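Local coordinates for uncharacterized protein (Staphylococcus aureus subsp. aureus, PDB 4H0A), which is of unknown function but belongs to the CAP family of cysteine-rich secretory proteins, its CAP domain preceded by a CAP-associated N-terminal domain, at residues 47-50 and 51-54; 100-104 and 105-109; 195-199 and 200-204; 259-263 and 264-268; 280-283 and 284-288. All blocks are in the same frame, centred on the assembly; numbering follows the deposited sequence.

Contact 1: 47-50 and 51-54; sequences KDIK and VLTS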
loop_
_atom_site.group_PDB
_atom_site.type_symbol
_atom_site.label_atom_id
_atom_site.label_comp_id
_atom_site.label_asym_id
_atom_site.label_seq_id
_atom_site.Cartn_x
_atom_site.Cartn_y
_atom_site.Cartn_z
ATOM N N LYS A 47 15.004 -11.675 -9.537
ATOM C CA LYS A 47 15.829 -11.207 -10.656
ATOM C C LYS A 47 16.516 -9.905 -10.308
ATOM O O LYS A 47 16.099 -9.206 -9.384
ATOM C CB LYS A 47 14.988 -11.010 -11.920
ATOM C CG LYS A 47 14.402 -12.296 -12.469
ATOM C CD LYS A 47 13.742 -12.055 -13.819
ATOM C CE LYS A 47 13.345 -13.334 -14.510
ATOM N NZ LYS A 47 12.490 -13.067 -15.695
ATOM N N ASP A 48 17.562 -9.561 -11.067
ATOM C CA ASP A 48 18.281 -8.308 -10.870
ATOM C C ASP A 48 17.419 -7.170 -11.389
ATOM O O ASP A 48 16.704 -7.349 -12.374
ATOM C CB ASP A 48 19.641 -8.341 -11.580
ATOM C CG ASP A 48 20.531 -7.171 -11.212
ATOM O OD1 ASP A 48 20.331 -6.070 -11.775
ATOM O OD2 ASP A 48 21.413 -7.349 -10.350
ATOM N N ILE A 49 17.485 -5.997 -10.734
ATOM C CA ILE A 49 16.690 -4.828 -11.131
ATOM C C ILE A 49 16.980 -4.385 -12.589
ATOM O O ILE A 49 16.077 -3.862 -13.242
ATOM C CB ILE A 49 16.866 -3.655 -10.129
ATOM C CG1 ILE A 49 15.812 -2.543 -10.352
ATOM C CG2 ILE A 49 18.292 -3.059 -10.138
ATOM C CD1 ILE A 49 14.351 -2.993 -10.358
ATOM N N LYS A 50 18.191 -4.669 -13.119
ATOM C CA LYS A 50 18.565 -4.345 -14.510
ATOM C C LYS A 50 17.621 -4.998 -15.546
ATOM O O LYS A 50 17.494 -4.480 -16.652
ATOM C CB LYS A 50 20.007 -4.781 -14.803
ATOM C CG LYS A 50 21.077 -3.925 -14.122
ATOM C CD LYS A 50 22.473 -4.557 -14.281
ATOM C CE LYS A 50 23.317 -4.511 -13.036
ATOM N NZ LYS A 50 24.429 -5.498 -13.085
ATOM N N VAL A 51 16.951 -6.111 -15.183
ATOM C CA VAL A 51 15.993 -6.787 -16.060
ATOM C C VAL A 51 14.803 -5.857 -16.374
ATOM O O VAL A 51 14.335 -5.844 -17.512
ATOM C CB VAL A 51 15.519 -8.133 -15.444
ATOM C CG1 VAL A 51 14.349 -8.727 -16.230
ATOM C CG2 VAL A 51 16.674 -9.125 -15.370
ATOM N N LEU A 52 14.318 -5.086 -15.392
ATOM C CA LEU A 52 13.194 -4.162 -15.618
ATOM C C LEU A 52 13.652 -2.889 -16.297
ATOM O O LEU A 52 12.930 -2.362 -17.144
ATOM C CB LEU A 52 12.496 -3.801 -14.308
ATOM C CG LEU A 52 11.995 -4.951 -13.454
ATOM C CD1 LEU A 52 11.185 -4.412 -12.305
ATOM C CD2 LEU A 52 11.142 -5.942 -14.266
ATOM N N THR A 53 14.832 -2.372 -15.924
ATOM C CA THR A 53 15.371 -1.171 -16.558
ATOM C C THR A 53 15.514 -1.430 -18.068
ATOM O O THR A 53 15.197 -0.550 -18.855
ATOM C CB THR A 53 16.680 -0.742 -15.886
ATOM O OG1 THR A 53 16.350 -0.293 -14.569
ATOM C CG2 THR A 53 17.396 0.372 -16.646
ATOM N N SER A 54 15.920 -2.644 -18.466
ATOM C CA SER A 54 16.019 -3.011 -19.882
ATOM C C SER A 54 14.639 -3.063 -20.557
ATOM O O SER A 54 14.487 -2.555 -21.664
ATOM C CB SER A 54 16.706 -4.367 -20.035
ATOM O OG SER A 54 18.066 -4.278 -19.642
#
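Ile49 lays its CD1 against CD1 of Leu52, 4.0 Å away, the two side chains crossing at about a right angle just where the chain turns into helix 50-56. CG1 of Ile49 is anti to the backbone N (chi1 -167°), which sets the branch beside its own carbonyl carbon, on the side where CD1 can meet Leu52. On the outer side Val51 sits over the carbonyl of Asp48: its CB and CG2 both pack on Asp48 O, while CG1 meets CD of Lys47 loosely. Asp48 shapes the entry. Its OD1 takes the N-H of Lys50 in a nearly straight capping bond of 2.9 Å, met on the anti side of the carboxylate, and its O accepts from Val51 N at 3.1 Å. One step further along, Ile49 O receives Leu52 N at 3.0 Å and, weakly, Thr53 N. Lys50 O is gripped twice by Ser54, from N at 3.0 Å and from OG at 3.1 Å, the two donors reaching it from opposite faces of its plane. On the sheet side, Ile49 and Leu52 both touch Val83 and Ile90 in the CAP-associated N-terminal region. These two give the turn its buried aliphatic side, while the backbone, Asp48 and Ser54 make its polar bonds; a carboxylate near the amino end of the helix probably gains from the helix dipole.

Contact 2: 100-104 and 105-109; sequences VNVSP and LKIGQ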
loop_
_atom_site.group_PDB
_atom_site.type_symbol
_atom_site.label_atom_id
_atom_site.label_comp_id
_atom_site.label_asym_id
_atom_site.label_seq_id
_atom_site.Cartn_x
_atom_site.Cartn_y
_atom_site.Cartn_z
ATOM N N VAL A 100 -1.650 -4.933 -16.342
ATOM C CA VAL A 100 -0.536 -5.533 -15.613
ATOM C C VAL A 100 -0.774 -7.029 -15.613
ATOM O O VAL A 100 -1.922 -7.477 -15.581
ATOM C CB VAL A 100 -0.283 -4.987 -14.176
ATOM C CG1 VAL A 100 0.101 -3.514 -14.210
ATOM C CG2 VAL A 100 -1.470 -5.231 -13.242
ATOM N N ASN A 101 0.304 -7.797 -15.661
ATOM C CA ASN A 101 0.234 -9.241 -15.647
ATOM C C ASN A 101 0.603 -9.708 -14.233
ATOM O O ASN A 101 1.778 -9.713 -13.868
ATOM C CB ASN A 101 1.157 -9.801 -16.721
ATOM C CG ASN A 101 1.047 -11.287 -16.901
ATOM O OD1 ASN A 101 0.638 -12.025 -16.001
ATOM N ND2 ASN A 101 1.441 -11.776 -18.060
ATOM N N VAL A 102 -0.418 -10.078 -13.440
ATOM C CA VAL A 102 -0.240 -10.564 -12.062
ATOM C C VAL A 102 -0.655 -12.052 -12.010
ATOM O O VAL A 102 -1.191 -12.514 -10.998
ATOM C CB VAL A 102 -0.998 -9.683 -11.019
ATOM C CG1 VAL A 102 -0.285 -8.344 -10.825
ATOM C CG2 VAL A 102 -2.468 -9.467 -11.398
ATOM N N SER A 103 -0.337 -12.822 -13.088
ATOM C CA SER A 103 -0.685 -14.243 -13.188
ATOM C C SER A 103 -0.186 -15.016 -11.959
ATOM O O SER A 103 0.870 -14.679 -11.426
ATOM C CB SER A 103 -0.111 -14.863 -14.456
ATOM O OG SER A 103 -0.724 -14.305 -15.603
ATOM N N PRO A 104 -0.957 -15.993 -11.440
ATOM C CA PRO A 104 -2.224 -16.538 -11.971
ATOM C C PRO A 104 -3.461 -15.683 -11.686
ATOM O O PRO A 104 -4.563 -16.074 -12.065
ATOM C CB PRO A 104 -2.328 -17.895 -11.261
ATOM C CG PRO A 104 -1.673 -17.665 -9.942
ATOM C CD PRO A 104 -0.514 -16.732 -10.242
ATOM N N LEU A 105 -3.286 -14.511 -11.058
ATOM C CA LEU A 105 -4.399 -13.625 -10.743
ATOM C C LEU A 105 -4.629 -12.640 -11.887
ATOM O O LEU A 105 -3.862 -12.618 -12.850
ATOM C CB LEU A 105 -4.099 -12.883 -9.431
ATOM C CG LEU A 105 -3.769 -13.841 -8.265
ATOM C CD1 LEU A 105 -2.951 -13.187 -7.249
ATOM C CD2 LEU A 105 -5.023 -14.422 -7.665
ATOM N N LYS A 106 -5.716 -11.867 -11.805
ATOM C CA LYS A 106 -6.032 -10.822 -12.774
ATOM C C LYS A 106 -6.683 -9.668 -12.061
ATOM O O LYS A 106 -7.637 -9.888 -11.321
ATOM C CB LYS A 106 -6.966 -11.326 -13.894
ATOM C CG LYS A 106 -6.348 -12.360 -14.817
ATOM C CD LYS A 106 -7.306 -12.794 -15.921
ATOM C CE LYS A 106 -6.844 -14.043 -16.637
ATOM N NZ LYS A 106 -5.579 -13.830 -17.394
ATOM N N ILE A 107 -6.228 -8.437 -12.318
ATOM C CA ILE A 107 -6.867 -7.253 -11.741
ATOM C C ILE A 107 -8.315 -7.221 -12.251
ATOM O O ILE A 107 -8.536 -7.377 -13.450
ATOM C CB ILE A 107 -6.108 -5.935 -12.110
ATOM C CG1 ILE A 107 -4.626 -5.932 -11.621
ATOM C CG2 ILE A 107 -6.867 -4.707 -11.591
ATOM C CD1 ILE A 107 -4.409 -6.246 -10.200
ATOM N N GLY A 108 -9.267 -7.052 -11.345
ATOM C CA GLY A 108 -10.686 -7.011 -11.687
ATOM C C GLY A 108 -11.403 -8.345 -11.598
ATOM O O GLY A 108 -12.624 -8.374 -11.748
ATOM N N GLN A 109 -10.694 -9.463 -11.351
ATOM C CA GLN A 109 -11.379 -10.755 -11.244
ATOM C C GLN A 109 -12.153 -10.830 -9.939
ATOM O O GLN A 109 -11.791 -10.138 -8.983
ATOM C CB GLN A 109 -10.385 -11.933 -11.325
ATOM C CG GLN A 109 -9.581 -12.209 -10.058
ATOM C CD GLN A 109 -8.785 -13.470 -10.202
ATOM O OE1 GLN A 109 -7.599 -13.446 -10.489
ATOM N NE2 GLN A 109 -9.427 -14.603 -10.038
HETATM O O HOH W 1 -4.311 -8.256 -14.594
HETATM O O HOH W 2 -3.023 -10.676 -14.823
HETATM O O HOH W 3 -3.500 -14.734 -15.793
HETATM O O HOH W 4 -6.926 -15.419 -13.295
#
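Val100 and Val102 present their CG2 methyls to Ile107, and this aliphatic cluster joins the two arms of the loop. CG2 of Val100 reaches CG1 of Ile107 at 3.6 Å, and CG2 of Val102 lies 3.9 Å from Ile107 CD1. A chi1 of -64° in Val100 sets CG1 anti to the carbonyl carbon and leaves CG2 between the backbone N and the carbonyl carbon, facing the isoleucine. Among direct polar links, Leu105 N donates to Val102 O at 2.9 Å, closing the bend round the cis peptide before Pro104. Asn101 OD1 makes an Asx turn by accepting from Ser103 N, and takes Ser103 OG as well at 2.7 Å. Gln109 folds its amide back so that OE1 accepts from Lys106 N at 2.8 Å, inside a type II turn from Lys106 to Gln109. Waters add further bridges: one molecule spans Val100 O and Ile107 N, another joins Val102 N to Leu105 O, and a third connects Ser103 OG with Lys106 NZ. The loop follows strand 89-96 in the chain and precedes strand 125-128, with Val102 and Leu105 packed on Val169 of strand 166-172, Val100 on Tyr81 of strand 79-86, and Pro104 beside Tyr150 of strand 145-150.

Contact 3: 195-199 and 200-204; sequences NKRPV and EQNPN. With EDO (1,2-ethanediol), chain D.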
loop_
_atom_site.group_PDB
_atom_site.type_symbol
_atom_site.label_atom_id
_atom_site.label_comp_id
_atom_site.label_asym_id
_atom_site.label_seq_id
_atom_site.Cartn_x
_atom_site.Cartn_y
_atom_site.Cartn_z
ATOM N N ASN A 195 16.163 -0.044 11.847
ATOM C CA ASN A 195 17.137 1.043 11.944
ATOM C C ASN A 195 16.438 2.368 11.580
ATOM O O ASN A 195 15.270 2.363 11.172
ATOM C CB ASN A 195 18.382 0.773 11.058
ATOM C CG ASN A 195 18.175 0.812 9.553
ATOM O OD1 ASN A 195 17.052 0.748 9.038
ATOM N ND2 ASN A 195 19.269 0.863 8.803
ATOM N N LYS A 196 17.155 3.490 11.731
ATOM C CA LYS A 196 16.653 4.835 11.424
ATOM C C LYS A 196 16.116 4.926 9.987
ATOM O O LYS A 196 16.698 4.327 9.076
ATOM C CB LYS A 196 17.794 5.861 11.620
ATOM C CG LYS A 196 17.468 7.306 11.246
ATOM C CD LYS A 196 18.544 8.265 11.767
ATOM C CE LYS A 196 18.479 9.644 11.149
ATOM N NZ LYS A 196 17.293 10.415 11.607
ATOM N N ARG A 197 15.005 5.664 9.784
ATOM C CA ARG A 197 14.476 5.869 8.437
ATOM C C ARG A 197 15.403 6.825 7.685
ATOM O O ARG A 197 15.751 7.872 8.237
ATOM C CB ARG A 197 13.049 6.468 8.459
ATOM C CG ARG A 197 11.989 5.557 9.045
ATOM C CD ARG A 197 10.598 6.160 8.907
ATOM N NE ARG A 197 9.546 5.206 9.275
ATOM C CZ ARG A 197 9.170 4.909 10.520
ATOM N NH1 ARG A 197 9.753 5.500 11.562
ATOM N NH2 ARG A 197 8.207 4.021 10.734
ATOM N N PRO A 198 15.802 6.550 6.434
ATOM C CA PRO A 198 16.592 7.563 5.714
ATOM C C PRO A 198 15.734 8.808 5.448
ATOM O O PRO A 198 14.498 8.716 5.430
ATOM C CB PRO A 198 16.997 6.853 4.417
ATOM C CG PRO A 198 15.982 5.801 4.220
ATOM C CD PRO A 198 15.491 5.386 5.580
ATOM N N VAL A 199 16.389 9.969 5.259
ATOM C CA VAL A 199 15.717 11.251 4.994
ATOM C C VAL A 199 14.749 11.162 3.778
ATOM O O VAL A 199 13.745 11.877 3.754
ATOM C CB VAL A 199 16.766 12.399 4.803
ATOM C CG1 VAL A 199 17.585 12.222 3.518
ATOM C CG2 VAL A 199 16.100 13.773 4.831
ATOM N N GLU A 200 15.043 10.296 2.786
ATOM C CA GLU A 200 14.198 10.150 1.595
ATOM C C GLU A 200 12.915 9.410 1.840
ATOM O O GLU A 200 12.018 9.510 1.003
ATOM C CB GLU A 200 14.928 9.380 0.474
ATOM C CG GLU A 200 16.158 10.061 -0.094
ATOM C CD GLU A 200 17.468 9.764 0.617
ATOM O OE1 GLU A 200 17.425 9.271 1.769
ATOM O OE2 GLU A 200 18.537 10.059 0.035
ATOM N N GLN A 201 12.812 8.623 2.919
ATOM C CA GLN A 201 11.639 7.773 3.102
ATOM C C GLN A 201 10.323 8.552 3.254
ATOM O O GLN A 201 9.469 8.380 2.412
ATOM C CB GLN A 201 11.821 6.811 4.286
ATOM C CG GLN A 201 10.716 5.745 4.319
ATOM C CD GLN A 201 10.958 4.654 5.331
ATOM O OE1 GLN A 201 12.093 4.254 5.595
ATOM N NE2 GLN A 201 9.894 4.090 5.868
ATOM N N ASN A 202 10.140 9.363 4.309
ATOM C CA ASN A 202 8.870 10.089 4.523
ATOM C C ASN A 202 8.366 10.839 3.267
ATOM O O ASN A 202 7.232 10.594 2.864
ATOM C CB ASN A 202 8.987 11.074 5.695
ATOM C CG ASN A 202 8.997 10.441 7.068
ATOM O OD1 ASN A 202 8.591 9.290 7.265
ATOM N ND2 ASN A 202 9.438 11.211 8.063
ATOM N N PRO A 203 9.144 11.704 2.592
ATOM C CA PRO A 203 8.584 12.387 1.403
ATOM C C PRO A 203 8.205 11.421 0.273
ATOM O O PRO A 203 7.257 11.693 -0.449
ATOM C CB PRO A 203 9.705 13.349 0.964
ATOM C CG PRO A 203 10.924 12.895 1.669
ATOM C CD PRO A 203 10.504 12.185 2.907
ATOM N N ASN A 204 8.934 10.306 0.106
ATOM C CA ASN A 204 8.610 9.347 -0.962
ATOM C C ASN A 204 7.397 8.491 -0.587
ATOM O O ASN A 204 6.655 8.095 -1.491
ATOM C CB ASN A 204 9.811 8.494 -1.313
ATOM C CG ASN A 204 10.710 9.242 -2.247
ATOM O OD1 ASN A 204 10.350 9.428 -3.408
ATOM N ND2 ASN A 204 11.801 9.815 -1.747
HETATM C C1 EDO D . 14.188 10.350 -4.739
HETATM O O1 EDO D . 14.190 10.761 -3.325
HETATM C C2 EDO D . 12.826 9.920 -5.317
HETATM O O2 EDO D . 11.785 10.943 -5.242
HETATM O O HOH W 5 12.252 10.175 6.256
#
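Arg197 lays its aliphatic stem obliquely across the Gln201 amide at the N-terminal entry of helix 201-219, a turn from Pro198 to Gln201 closed by Gln201 N donating to Pro198 O at 3.0 Å. The packed side lies here. CB and CG of Arg197 sit 3.7 Å from Gln201 OE1, and the ring of Pro198 adds CD at 3.6 Å from the same oxygen. Gln201 CG is anti to the backbone N (chi1 -169°) and the rest of the chain is extended, which carries the amide back to the arginine. Its NE2 comes near the plane of the guanidinium, at the edge and 3.6 Å from Arg197 NE, with the two planes 64° apart. The ends are held from outside: Gln201 OE1 accepts from Arg66 N, and Arg197 NH2 makes a salt bridge with Asp314, which probably offsets in part the positive charge of Arg66 close by.

The other side is looser. Val199 is exposed, and Glu200 bends at chi2 (88°) to bring OE1 back over Val199 CG1 and Pro198 CB. A water bridges Pro198 O and Asn202 N. Asn204 turns its amide to the first turn and to a 1,2-ethanediol probably left from crystallisation: OD1 accepts from the diol O2 and also from Arg61 NH1, while ND2 donates to O1 and, at 2.8 Å, to Glu200 O, which lies close to the amide plane.

Contact 4: 259-263 and 264-268; sequences GQLDK and NHVTY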
loop_
_atom_site.group_PDB
_atom_site.type_symbol
_atom_site.label_atom_id
_atom_site.label_comp_id
_atom_site.label_asym_id
_atom_site.label_seq_id
_atom_site.Cartn_x
_atom_site.Cartn_y
_atom_site.Cartn_z
ATOM N N GLY A 259 -11.013 24.696 10.897
ATOM C CA GLY A 259 -10.408 25.907 11.435
ATOM C C GLY A 259 -9.124 26.271 10.717
ATOM O O GLY A 259 -8.886 27.449 10.446
ATOM N N GLN A 260 -8.288 25.259 10.395
ATOM C CA GLN A 260 -7.034 25.476 9.672
ATOM C C GLN A 260 -7.303 25.879 8.213
ATOM O O GLN A 260 -6.535 26.668 7.670
ATOM C CB GLN A 260 -6.116 24.243 9.730
ATOM C CG GLN A 260 -5.296 24.158 11.010
ATOM C CD GLN A 260 -4.441 22.908 11.057
ATOM O OE1 GLN A 260 -4.860 21.859 11.556
ATOM N NE2 GLN A 260 -3.228 22.977 10.521
ATOM N N LEU A 261 -8.377 25.362 7.581
ATOM C CA LEU A 261 -8.710 25.732 6.198
ATOM C C LEU A 261 -9.139 27.198 6.117
ATOM O O LEU A 261 -8.694 27.912 5.218
ATOM C CB LEU A 261 -9.813 24.833 5.621
ATOM C CG LEU A 261 -9.383 23.409 5.289
ATOM C CD1 LEU A 261 -10.574 22.478 5.241
ATOM C CD2 LEU A 261 -8.647 23.351 3.969
ATOM N N ASP A 262 -9.977 27.645 7.071
ATOM C CA ASP A 262 -10.449 29.033 7.150
ATOM C C ASP A 262 -9.299 29.979 7.508
ATOM O O ASP A 262 -9.181 31.040 6.898
ATOM C CB ASP A 262 -11.586 29.165 8.177
ATOM C CG ASP A 262 -12.850 28.411 7.802
ATOM O OD1 ASP A 262 -12.778 27.531 6.916
ATOM O OD2 ASP A 262 -13.906 28.684 8.412
ATOM N N LYS A 263 -8.435 29.579 8.463
ATOM C CA LYS A 263 -7.242 30.336 8.873
ATOM C C LYS A 263 -6.284 30.561 7.685
ATOM O O LYS A 263 -5.660 31.617 7.599
ATOM C CB LYS A 263 -6.512 29.578 10.001
ATOM C CG LYS A 263 -5.244 30.240 10.541
ATOM C CD LYS A 263 -4.583 29.355 11.590
ATOM C CE LYS A 263 -3.234 29.868 12.024
ATOM N NZ LYS A 263 -2.527 28.884 12.888
ATOM N N ASN A 264 -6.192 29.581 6.770
ATOM C CA ASN A 264 -5.320 29.636 5.595
ATOM C C ASN A 264 -6.052 30.166 4.333
ATOM O O ASN A 264 -5.487 30.104 3.240
ATOM C CB ASN A 264 -4.734 28.246 5.327
ATOM C CG ASN A 264 -3.663 27.848 6.315
ATOM O OD1 ASN A 264 -2.487 27.783 5.979
ATOM N ND2 ASN A 264 -4.025 27.527 7.541
ATOM N N HIS A 265 -7.279 30.717 4.491
ATOM C CA HIS A 265 -8.093 31.295 3.418
ATOM C C HIS A 265 -8.304 30.333 2.233
ATOM O O HIS A 265 -8.376 30.776 1.085
ATOM C CB HIS A 265 -7.471 32.612 2.934
ATOM C CG HIS A 265 -7.220 33.582 4.045
ATOM N ND1 HIS A 265 -8.263 34.167 4.738
ATOM C CD2 HIS A 265 -6.050 34.018 4.564
ATOM C CE1 HIS A 265 -7.700 34.947 5.646
ATOM N NE2 HIS A 265 -6.369 34.890 5.576
ATOM N N VAL A 266 -8.445 29.026 2.514
ATOM C CA VAL A 266 -8.698 28.020 1.482
ATOM C C VAL A 266 -10.200 28.013 1.195
ATOM O O VAL A 266 -10.986 27.972 2.141
ATOM C CB VAL A 266 -8.193 26.618 1.925
ATOM C CG1 VAL A 266 -8.486 25.558 0.862
ATOM C CG2 VAL A 266 -6.701 26.653 2.254
ATOM N N THR A 267 -10.604 28.076 -0.087
ATOM C CA THR A 267 -12.025 28.047 -0.467
ATOM C C THR A 267 -12.407 26.595 -0.776
ATOM O O THR A 267 -11.635 25.895 -1.430
ATOM C CB THR A 267 -12.295 28.989 -1.652
ATOM O OG1 THR A 267 -11.486 28.592 -2.762
ATOM C CG2 THR A 267 -12.026 30.453 -1.306
ATOM N N TYR A 268 -13.570 26.136 -0.289
ATOM C CA TYR A 268 -14.019 24.755 -0.498
ATOM C C TYR A 268 -15.507 24.579 -0.208
ATOM O O TYR A 268 -16.087 25.376 0.529
ATOM C CB TYR A 268 -13.230 23.795 0.415
ATOM C CG TYR A 268 -13.468 24.020 1.896
ATOM C CD1 TYR A 268 -12.858 25.072 2.568
ATOM C CD2 TYR A 268 -14.313 23.188 2.621
ATOM C CE1 TYR A 268 -13.086 25.297 3.924
ATOM C CE2 TYR A 268 -14.554 23.404 3.976
ATOM C CZ TYR A 268 -13.935 24.457 4.628
ATOM O OH TYR A 268 -14.169 24.647 5.972
#
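The backbone ends helix 254-263 in a Schellman motif, with His265 at positive phi, Val266 N bonded to Leu261 O at 2.9 Å and His265 N to Asp262 O at 3.1 Å. Just before this, Asn264 doubles the grip on Gln260 O: its backbone N donates at 3.1 Å and its side-chain ND2 at 2.7 Å, so a carbonyl of the last turn is met by both donors of one residue. Leu261 carries the apolar side. Its CD1 rests over one face of the Tyr268 ring in a CH-pi contact, 4.1 Å from the centroid and 17° off the ring normal, while CB reaches the ring at CE1. The other methyl, CD2, packs on CG1 of Val266 at 3.8 Å. Tyr268 is swung back to the helix with CG between its backbone N and carbonyl carbon (chi1 64°), a placement that also brings OH to Asp262 OD1 in a weak bond, the carboxylate oxygen lying at the ring edge and in its plane. His265 leaves the backbone heading away from the helix, but its imidazole has Lys263 O over one face, offset toward the rim. Leu261, Val266 and Tyr268 all settle on Leu321 of strand 315-322; Leu261 also meets Leu231 of helix 229-242, and the chain leaves the cap for strand 270-277.

Contact 5: 280-283 and 284-288; sequences NDVP and TLIHS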
loop_
_atom_site.group_PDB
_atom_site.type_symbol
_atom_site.label_atom_id
_atom_site.label_comp_id
_atom_site.label_asym_id
_atom_site.label_seq_id
_atom_site.Cartn_x
_atom_site.Cartn_y
_atom_site.Cartn_z
ATOM N N ASN A 280 3.739 0.494 7.974
ATOM C CA ASN A 280 5.094 0.394 7.418
ATOM C C ASN A 280 5.150 0.654 5.920
ATOM O O ASN A 280 6.235 0.903 5.401
ATOM C CB ASN A 280 5.649 -1.019 7.670
ATOM C CG ASN A 280 5.854 -1.330 9.128
ATOM O OD1 ASN A 280 6.233 -0.460 9.920
ATOM N ND2 ASN A 280 5.631 -2.581 9.519
ATOM N N ASP A 281 4.022 0.513 5.207
ATOM C CA ASP A 281 4.029 0.669 3.760
ATOM C C ASP A 281 2.683 1.151 3.297
ATOM O O ASP A 281 1.680 0.971 3.995
ATOM C CB ASP A 281 4.398 -0.668 3.087
ATOM C CG ASP A 281 3.376 -1.734 3.372
ATOM O OD1 ASP A 281 3.170 -2.051 4.558
ATOM O OD2 ASP A 281 2.726 -2.197 2.421
ATOM N N VAL A 282 2.673 1.757 2.131
ATOM C CA VAL A 282 1.461 2.336 1.569
ATOM C C VAL A 282 0.436 1.239 1.177
ATOM O O VAL A 282 -0.728 1.406 1.530
ATOM C CB VAL A 282 1.814 3.295 0.413
ATOM C CG1 VAL A 282 0.570 3.719 -0.365
ATOM C CG2 VAL A 282 2.543 4.520 0.967
ATOM N N PRO A 283 0.784 0.122 0.495
ATOM C CA PRO A 283 -0.250 -0.888 0.186
ATOM C C PRO A 283 -1.019 -1.373 1.419
ATOM O O PRO A 283 -2.236 -1.531 1.335
ATOM C CB PRO A 283 0.562 -2.021 -0.449
ATOM C CG PRO A 283 1.685 -1.281 -1.147
ATOM C CD PRO A 283 2.076 -0.240 -0.125
ATOM N N THR A 284 -0.342 -1.558 2.580
ATOM C CA THR A 284 -1.044 -2.002 3.794
ATOM C C THR A 284 -1.970 -0.906 4.305
ATOM O O THR A 284 -3.104 -1.192 4.679
ATOM C CB THR A 284 -0.061 -2.429 4.895
ATOM O OG1 THR A 284 0.837 -3.378 4.343
ATOM C CG2 THR A 284 -0.767 -3.041 6.100
ATOM N N LEU A 285 -1.486 0.328 4.353
ATOM C CA LEU A 285 -2.301 1.470 4.777
ATOM C C LEU A 285 -3.560 1.629 3.908
ATOM O O LEU A 285 -4.640 1.833 4.446
ATOM C CB LEU A 285 -1.469 2.768 4.685
ATOM C CG LEU A 285 -2.259 4.045 4.964
ATOM C CD1 LEU A 285 -2.568 4.196 6.441
ATOM C CD2 LEU A 285 -1.562 5.183 4.423
ATOM N N ILE A 286 -3.402 1.605 2.574
ATOM C CA ILE A 286 -4.524 1.762 1.636
ATOM C C ILE A 286 -5.523 0.620 1.825
ATOM O O ILE A 286 -6.724 0.875 1.817
ATOM C CB ILE A 286 -4.015 1.864 0.177
ATOM C CG1 ILE A 286 -3.308 3.233 -0.022
ATOM C CG2 ILE A 286 -5.166 1.651 -0.853
ATOM C CD1 ILE A 286 -4.250 4.443 -0.261
ATOM N N HIS A 287 -5.041 -0.615 2.029
ATOM C CA HIS A 287 -5.928 -1.749 2.293
ATOM C C HIS A 287 -6.812 -1.476 3.528
ATOM O O HIS A 287 -8.003 -1.795 3.496
ATOM C CB HIS A 287 -5.127 -3.052 2.491
ATOM C CG HIS A 287 -5.949 -4.166 3.063
ATOM N ND1 HIS A 287 -5.923 -4.456 4.414
ATOM C CD2 HIS A 287 -6.866 -4.960 2.464
ATOM C CE1 HIS A 287 -6.787 -5.440 4.588
ATOM N NE2 HIS A 287 -7.386 -5.768 3.445
ATOM N N SER A 288 -6.236 -0.912 4.609
ATOM C CA SER A 288 -7.006 -0.629 5.822
ATOM C C SER A 288 -8.037 0.472 5.579
ATOM O O SER A 288 -9.162 0.347 6.054
ATOM C CB SER A 288 -6.089 -0.262 6.982
ATOM O OG SER A 288 -5.315 -1.391 7.353
#
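Among the flat groups the carboxylate of Asp281 is an N-cap to helix 282-290: OD1 offers its syn lone pair to Thr284 OG1 at 2.7 Å, while Thr284 N comes to OD2 from above the plane, at 3.1 Å. The imidazole of His287 bonds Thr144 through NE2. Thr284 supplies both donors to the cap, with its side chain set at about a right angle to that of Asp281. The aspartate reaches over because CG stands between the backbone N and the carbonyl carbon (chi1 63°). OD2 has a further partner in a salt bridge with Arg170, and the buried charge is probably steadied by that arginine and by the helix start. Along the helix, Val282 and Ile286 run side by side and point the same way, covered by helix 201-219 through Gln205, Val212 and Thr213. Leu285 packs on Leu209 of that helix and on Tyr316. CG1 of Val282 lies 3.9 Å from CG1 of Ile286, just beside the straight bond from Ile286 N to Val282 O at 2.9 Å.

From the N terminus the five contacts follow in series, none nesting in or crossing another, and each closes a local turn. Contact 1 starts helix 50-56 on the N-terminal sheet; contact 2 folds the loop after strand 89-96 at another part of the same region, the nearest atoms about 10 Å away. Contact 3 leads into helix 201-219, reaching back to strand 61-65. Contact 4 ends helix 254-263, far from the N-terminal sheet, its centre about 46 Å from that of contact 1. Contact 5 starts helix 282-290 near the chain's centre, with nearest atoms about 5 Å from contact 3, and ties the CAP region to the N-terminal sheet.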